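Local coordinates for carboxysome assembly protein CcmN (Synechococcus elongatus, PDB 7D6C), which helps assemble the beta-carboxysome: its N-terminal domain, the part described here, interacts with CcmM, while its C-terminal peptide binds shell protein CcmK2, at residues A27-I32 and I48-C53; I68-A73 and Q84-R89; A77-V82 and A95-V100. All coordinates share one frame; numbering follows the deposited sequence.

Interaction 1: A27-I32 and I48-C53; sequences AADVVI and IASGVC
Val30 meets Ile48 of the next coil near a corner of the chain, their side chains crossing at about a right angle with Val30 CG2 3.8 Å from Ile48 CG2. Both are branched at CB, and the first torsion of Val30 sets one methyl anti to its own N (chi1 164°) and the other, CG2, beside that N, from where it faces Ile48. The same CG2 lies 4.3 Å from Val52 CB, so a single methyl bridges the strand end and the corner that follows it. The backbone is paired at Val31, whose N donates to Val52 O at 2.9 Å in a nearly straight bond, 170° at the hydrogen. One residue on, Cys53 CA approaches Val31 O at 3.2 Å in a CA-H...O contact, which completes a short parallel bridge with Val31 and Cys53 on the same face; there Val31 CB and Cys53 SG are 4.4 Å apart.

The corners themselves are turns: type I from Ala27 to Val30, closed by Val30 N on Ala27 O, and type II from Ala49 to Val52, with Gly51 at positive phi. Asp29 ties one to the other. Its CG sits between its backbone N and carbonyl carbon (chi1 61°), and OD1 takes the Gly51 N-H at 2.9 Å from above the carboxylate plane rather than within it.

Stacked corners of this kind belong to a parallel beta-helix, in which each coil lies on the next. Val31 and Cys53 face Ile39 and His61 of a second copy of the protein. Residues 48-53 are sandwiched: on their far side backbone hydrogen bonds join Ala49 to Ile69, Ser50 to Gly72 and Cys53 to Leu75, while Ile48 and Val52 pack on Ile69 of strand 66-69.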
# COMPACT_ATOMS: atom_id res chain seq x y z
N ALA F 27 -11.93 18.89 2.92
CA ALA F 27 -13.05 19.13 3.85
C ALA F 27 -12.60 19.20 5.30
O ALA F 27 -11.86 18.34 5.80
CB ALA F 27 -14.15 18.08 3.70
N ALA F 28 -13.08 20.25 6.01
CA ALA F 28 -12.43 20.64 7.27
C ALA F 28 -12.45 19.52 8.29
O ALA F 28 -11.54 19.45 9.12
CB ALA F 28 -13.10 21.89 7.80
N ASP F 29 -13.43 18.61 8.23
CA ASP F 29 -13.54 17.53 9.21
C ASP F 29 -12.89 16.22 8.74
O ASP F 29 -13.08 15.18 9.38
CB ASP F 29 -15.00 17.31 9.57
CG ASP F 29 -15.84 16.91 8.38
OD1 ASP F 29 -15.26 16.75 7.28
OD2 ASP F 29 -17.07 16.76 8.55
N VAL F 30 -12.14 16.25 7.64
CA VAL F 30 -11.48 15.08 7.09
C VAL F 30 -10.24 14.77 7.92
O VAL F 30 -9.58 15.66 8.44
CB VAL F 30 -11.11 15.31 5.61
CG1 VAL F 30 -10.08 14.29 5.12
CG2 VAL F 30 -12.34 15.27 4.74
N VAL F 31 -9.95 13.48 8.06
CA VAL F 31 -8.79 13.00 8.78
C VAL F 31 -7.94 12.22 7.79
O VAL F 31 -8.40 11.20 7.26
CB VAL F 31 -9.19 12.12 9.97
CG1 VAL F 31 -7.97 11.75 10.81
CG2 VAL F 31 -10.30 12.81 10.78
N ILE F 32 -6.72 12.69 7.53
CA ILE F 32 -5.80 12.03 6.62
C ILE F 32 -4.56 11.62 7.39
O ILE F 32 -3.86 12.47 7.96
CB ILE F 32 -5.40 12.93 5.44
CG1 ILE F 32 -6.62 13.30 4.60
CG2 ILE F 32 -4.33 12.21 4.59
CD1 ILE F 32 -6.42 14.55 3.75
N ILE F 48 -12.77 14.94 -1.70
CA ILE F 48 -13.01 14.12 -0.51
C ILE F 48 -14.06 14.83 0.35
O ILE F 48 -13.86 15.98 0.73
CB ILE F 48 -11.72 13.90 0.29
CG1 ILE F 48 -10.66 13.21 -0.57
CG2 ILE F 48 -11.96 13.13 1.58
CD1 ILE F 48 -9.28 13.51 -0.10
N ALA F 49 -15.14 14.14 0.70
CA ALA F 49 -16.26 14.81 1.35
C ALA F 49 -16.10 14.83 2.87
O ALA F 49 -14.99 14.69 3.41
CB ALA F 49 -17.57 14.13 0.92
N SER F 50 -17.21 14.97 3.59
CA SER F 50 -17.22 15.32 5.00
C SER F 50 -17.09 14.05 5.84
O SER F 50 -17.78 13.06 5.59
CB SER F 50 -18.54 16.01 5.36
OG SER F 50 -18.73 17.18 4.57
N GLY F 51 -16.22 14.10 6.84
CA GLY F 51 -16.13 13.00 7.78
C GLY F 51 -15.32 11.81 7.32
O GLY F 51 -15.24 10.82 8.04
N VAL F 52 -14.72 11.89 6.14
CA VAL F 52 -13.84 10.85 5.63
C VAL F 52 -12.58 10.70 6.46
O VAL F 52 -12.01 11.67 6.98
CB VAL F 52 -13.51 11.18 4.16
CG1 VAL F 52 -12.31 10.36 3.67
CG2 VAL F 52 -14.73 10.85 3.31
N CYS F 53 -12.12 9.45 6.55
CA CYS F 53 -10.83 9.08 7.12
C CYS F 53 -10.05 8.28 6.10
O CYS F 53 -10.60 7.36 5.49
CB CYS F 53 -11.01 8.25 8.37
SG CYS F 53 -12.20 9.00 9.43

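Interaction 2: I68-A73 and Q84-R89; sequences IIQAGA and QSIVGR
Three backbone hydrogen bonds zip Ile68 and Gln70 onto the strand 85-87: Ile68 N to Ser85 O at 2.8 Å, Val87 N to Ile68 O at 2.8 Å, and Gln70 N to Val87 O at 2.9 Å. The alternation is that of a parallel pair, Ile68 bonding to the residues flanking Ile86 and Val87 to those flanking Ile69. CA-H...O contacts fill in between, from Ile86 CA to Ile68 O at 3.2 Å and, past the strand, from Arg89 CA to Ala71 O at 3.5 Å.

Strands set one coil apart in this way show the stacking of a left-handed parallel beta-helix built of hexapeptide repeats, and the type II turn from Gln70 to Ala73, with Gly72 at positive phi, forms one of its corners.

Apolar packing divides between the two faces. On the inner one Ile69 and Val87 lie side by side, pointing the same way; with both torsions near -45° (chi1 -42°, chi2 -50°), Ile69 bends CD1 back to within 3.5 Å of Val87 CG2. Ala73 CB adds a looser touch on Val87 CG1 at 4.2 Å, and Ile81 packs against both Ile69 and Val87. On the outer face Ile68 CB and Ile86 CG2 are 4.3 Å apart, and CG and the amide carbon CD of Gln70 lie obliquely against that same Ile86 methyl. Among the polar side chains, Ser85 turns to the next coil, where its OG bonds to Thr102 O.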
# COMPACT_ATOMS: atom_id res chain seq x y z
N ILE F 68 -13.66 10.81 -6.25
CA ILE F 68 -14.52 11.47 -5.28
C ILE F 68 -14.79 10.47 -4.17
O ILE F 68 -15.47 9.46 -4.38
CB ILE F 68 -15.84 11.96 -5.91
CG1 ILE F 68 -15.57 13.08 -6.91
CG2 ILE F 68 -16.79 12.44 -4.83
CD1 ILE F 68 -16.51 13.07 -8.08
N ILE F 69 -14.26 10.76 -2.99
CA ILE F 69 -14.56 9.98 -1.79
C ILE F 69 -15.70 10.70 -1.11
O ILE F 69 -15.54 11.84 -0.65
CB ILE F 69 -13.33 9.85 -0.87
CG1 ILE F 69 -12.08 9.58 -1.70
CG2 ILE F 69 -13.54 8.78 0.21
CD1 ILE F 69 -12.25 8.44 -2.67
N GLN F 70 -16.87 10.07 -1.07
CA GLN F 70 -18.03 10.77 -0.54
C GLN F 70 -18.06 10.67 0.98
O GLN F 70 -17.22 10.01 1.60
CB GLN F 70 -19.29 10.21 -1.18
CG GLN F 70 -19.21 10.30 -2.69
CD GLN F 70 -20.53 10.60 -3.33
OE1 GLN F 70 -21.45 9.78 -3.26
NE2 GLN F 70 -20.65 11.79 -3.94
N ALA F 71 -19.02 11.37 1.59
CA ALA F 71 -18.97 11.62 3.02
C ALA F 71 -19.07 10.34 3.83
O ALA F 71 -19.85 9.43 3.50
CB ALA F 71 -20.08 12.56 3.44
N GLY F 72 -18.29 10.29 4.92
CA GLY F 72 -18.29 9.18 5.84
C GLY F 72 -17.67 7.93 5.31
O GLY F 72 -17.61 6.93 6.05
N ALA F 73 -17.22 7.93 4.06
CA ALA F 73 -16.44 6.80 3.56
C ALA F 73 -15.14 6.74 4.32
O ALA F 73 -14.62 7.76 4.77
CB ALA F 73 -16.16 6.93 2.06
N GLN F 84 -10.39 6.88 -12.31
CA GLN F 84 -11.45 7.74 -11.78
C GLN F 84 -12.41 6.86 -11.00
O GLN F 84 -12.82 5.80 -11.48
CB GLN F 84 -12.28 8.53 -12.83
CG GLN F 84 -11.48 9.24 -13.88
CD GLN F 84 -11.71 8.58 -15.23
OE1 GLN F 84 -12.88 8.29 -15.55
NE2 GLN F 84 -10.63 8.08 -15.85
N SER F 85 -12.79 7.31 -9.81
CA SER F 85 -13.53 6.49 -8.87
C SER F 85 -14.43 7.38 -8.04
O SER F 85 -14.07 8.52 -7.72
CB SER F 85 -12.55 5.70 -7.98
OG SER F 85 -13.20 4.99 -6.94
N ILE F 86 -15.62 6.88 -7.71
CA ILE F 86 -16.50 7.52 -6.75
C ILE F 86 -16.78 6.50 -5.68
O ILE F 86 -17.35 5.44 -5.96
CB ILE F 86 -17.81 7.99 -7.40
CG1 ILE F 86 -17.52 8.87 -8.61
CG2 ILE F 86 -18.66 8.74 -6.38
CD1 ILE F 86 -18.74 9.48 -9.17
N VAL F 87 -16.36 6.79 -4.45
CA VAL F 87 -16.58 5.87 -3.35
C VAL F 87 -17.82 6.36 -2.60
O VAL F 87 -17.84 7.48 -2.09
CB VAL F 87 -15.35 5.78 -2.43
CG1 VAL F 87 -15.56 4.68 -1.39
CG2 VAL F 87 -14.12 5.49 -3.25
N GLY F 88 -18.85 5.51 -2.58
CA GLY F 88 -20.14 5.83 -2.02
C GLY F 88 -20.15 6.43 -0.62
O GLY F 88 -19.16 6.38 0.12
N ARG F 89 -21.28 7.03 -0.28
CA ARG F 89 -21.53 7.52 1.07
C ARG F 89 -21.41 6.35 2.06
O ARG F 89 -21.96 5.27 1.83
CB ARG F 89 -22.92 8.16 1.08
CG ARG F 89 -23.32 9.08 2.23
CD ARG F 89 -24.79 9.57 2.01
NE ARG F 89 -25.59 9.75 3.23
CZ ARG F 89 -26.73 10.46 3.31
NH1 ARG F 89 -27.38 10.55 4.48
NH2 ARG F 89 -27.26 11.07 2.25

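Interaction 3: A77-V82 and A95-V100; sequences AGVLIV and ASTTLV
Leu80 carries its CG anti to the backbone N (chi1 169°), whereas Thr98 has OG1 beside its own N (chi1 -73°); the two side chains then run alongside each other, with Leu80 CD2 3.8 Å from Thr98 OG1. On the opposite face Ile81 and Leu99 share nearly the same first torsion and lie in step, pointing the same way, Ile81 CG1 being 4.0 Å from Leu99 CD1. Val79 and Thr97 repeat the pattern just ahead of the strands, with Val79 CG1 4.1 Å from Thr97 CB, and the Thr97 hydroxyl is held by Gly94 O.

The short strands 80-82 and 98-100 are almost exactly parallel, 4° apart. Leu80 is bonded through both its N and its O: Leu80 N donates to Thr97 O at 2.8 Å and Leu80 O accepts from Leu99 N at 2.9 Å. Val82 N then reaches Leu99 O at 3.0 Å, and at the preceding corner Ser96 N binds Ala77 O at 3.0 Å, where Gly78 and Ser96 both have positive phi.

Chemically the sheet is two-sided. Ile81 and Leu99 feed the aliphatic interior of the beta-helix, together with Leu93, while the other face meets a chain of another protein, probably CcmM. Leu80, Val82 and Val100 pack on its basic, polar and aromatic side chains, and Thr98 OG1 and Gly78 O are hydrogen-bonded to it, which suggests mixed aliphatic packing and directed polar bonds.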
# COMPACT_ATOMS: atom_id res chain seq x y z
N ALA F 77 -5.66 1.35 6.04
CA ALA F 77 -4.30 1.63 5.59
C ALA F 77 -4.03 1.04 4.21
O ALA F 77 -4.58 -0.00 3.83
CB ALA F 77 -3.30 1.07 6.60
N GLY F 78 -3.18 1.73 3.45
CA GLY F 78 -2.70 1.21 2.17
C GLY F 78 -3.74 0.98 1.09
O GLY F 78 -3.49 0.21 0.15
N VAL F 79 -4.91 1.61 1.17
CA VAL F 79 -5.84 1.58 0.06
C VAL F 79 -5.25 2.34 -1.12
O VAL F 79 -4.60 3.39 -0.95
CB VAL F 79 -7.19 2.15 0.51
CG1 VAL F 79 -8.19 2.24 -0.67
CG2 VAL F 79 -7.73 1.29 1.61
N LEU F 80 -5.47 1.82 -2.33
CA LEU F 80 -4.90 2.40 -3.55
C LEU F 80 -6.01 2.65 -4.57
O LEU F 80 -6.69 1.71 -4.99
CB LEU F 80 -3.85 1.48 -4.13
CG LEU F 80 -3.45 1.92 -5.52
CD1 LEU F 80 -2.55 3.11 -5.37
CD2 LEU F 80 -2.76 0.79 -6.23
N ILE F 81 -6.18 3.90 -4.97
CA ILE F 81 -7.23 4.27 -5.92
C ILE F 81 -6.59 5.01 -7.10
O ILE F 81 -6.12 6.15 -6.95
CB ILE F 81 -8.33 5.12 -5.27
CG1 ILE F 81 -9.03 4.33 -4.16
CG2 ILE F 81 -9.36 5.45 -6.28
CD1 ILE F 81 -10.04 5.13 -3.35
N VAL F 82 -6.56 4.36 -8.26
CA VAL F 82 -5.98 4.90 -9.48
C VAL F 82 -7.07 4.99 -10.52
O VAL F 82 -7.88 4.06 -10.65
CB VAL F 82 -4.84 4.01 -10.02
CG1 VAL F 82 -4.37 4.55 -11.37
CG2 VAL F 82 -3.71 3.94 -9.03
N ALA F 95 -8.04 -2.81 4.45
CA ALA F 95 -6.61 -2.60 4.21
C ALA F 95 -6.19 -3.17 2.86
O ALA F 95 -6.58 -4.27 2.46
CB ALA F 95 -5.79 -3.25 5.32
N SER F 96 -5.38 -2.39 2.14
CA SER F 96 -4.78 -2.79 0.87
C SER F 96 -5.82 -3.18 -0.18
O SER F 96 -5.56 -4.00 -1.06
CB SER F 96 -3.78 -3.91 1.08
OG SER F 96 -2.86 -3.47 2.07
N THR F 97 -7.00 -2.57 -0.10
CA THR F 97 -7.89 -2.53 -1.24
C THR F 97 -7.21 -1.81 -2.40
O THR F 97 -6.52 -0.81 -2.22
CB THR F 97 -9.18 -1.78 -0.89
OG1 THR F 97 -9.80 -2.38 0.25
CG2 THR F 97 -10.14 -1.77 -2.07
N THR F 98 -7.45 -2.31 -3.61
CA THR F 98 -7.10 -1.59 -4.84
C THR F 98 -8.33 -1.38 -5.71
O THR F 98 -9.00 -2.35 -6.09
CB THR F 98 -6.02 -2.35 -5.59
OG1 THR F 98 -4.78 -2.18 -4.88
CG2 THR F 98 -5.89 -1.80 -7.01
N LEU F 99 -8.63 -0.11 -6.03
CA LEU F 99 -9.67 0.25 -6.99
C LEU F 99 -9.02 0.94 -8.17
O LEU F 99 -8.39 1.99 -7.98
CB LEU F 99 -10.71 1.18 -6.37
CG LEU F 99 -11.43 0.79 -5.09
CD1 LEU F 99 -12.26 1.96 -4.59
CD2 LEU F 99 -12.31 -0.39 -5.34
N VAL F 100 -9.18 0.37 -9.37
CA VAL F 100 -8.62 0.91 -10.62
C VAL F 100 -9.76 1.19 -11.60
O VAL F 100 -10.28 0.26 -12.22
CB VAL F 100 -7.61 -0.03 -11.27
CG1 VAL F 100 -6.90 0.70 -12.39
CG2 VAL F 100 -6.61 -0.54 -10.25

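In the fold
The three contacts join successive coils of one parallel beta-helix and sample all three of its sheets. Interactions 1 and 2, with centres about 11 Å apart, touch through the backbone of neighbouring coils: Ala49 N lies 2.7 Å from Ile69 O, a probable hydrogen bond. Interactions 2 and 3, whose segments alternate along the chain, are about 13 Å apart between centres and meet across the interior, where Ile69 CD1 is 4.0 Å from Ile81 CD1. Interactions 1 and 3 do not touch, their nearest atoms being about 8 Å apart; both pack on the second copy of the protein, which interaction 2 reaches through a weak hydrogen bond at Gly72. Interaction 3 also meets the chain of another protein.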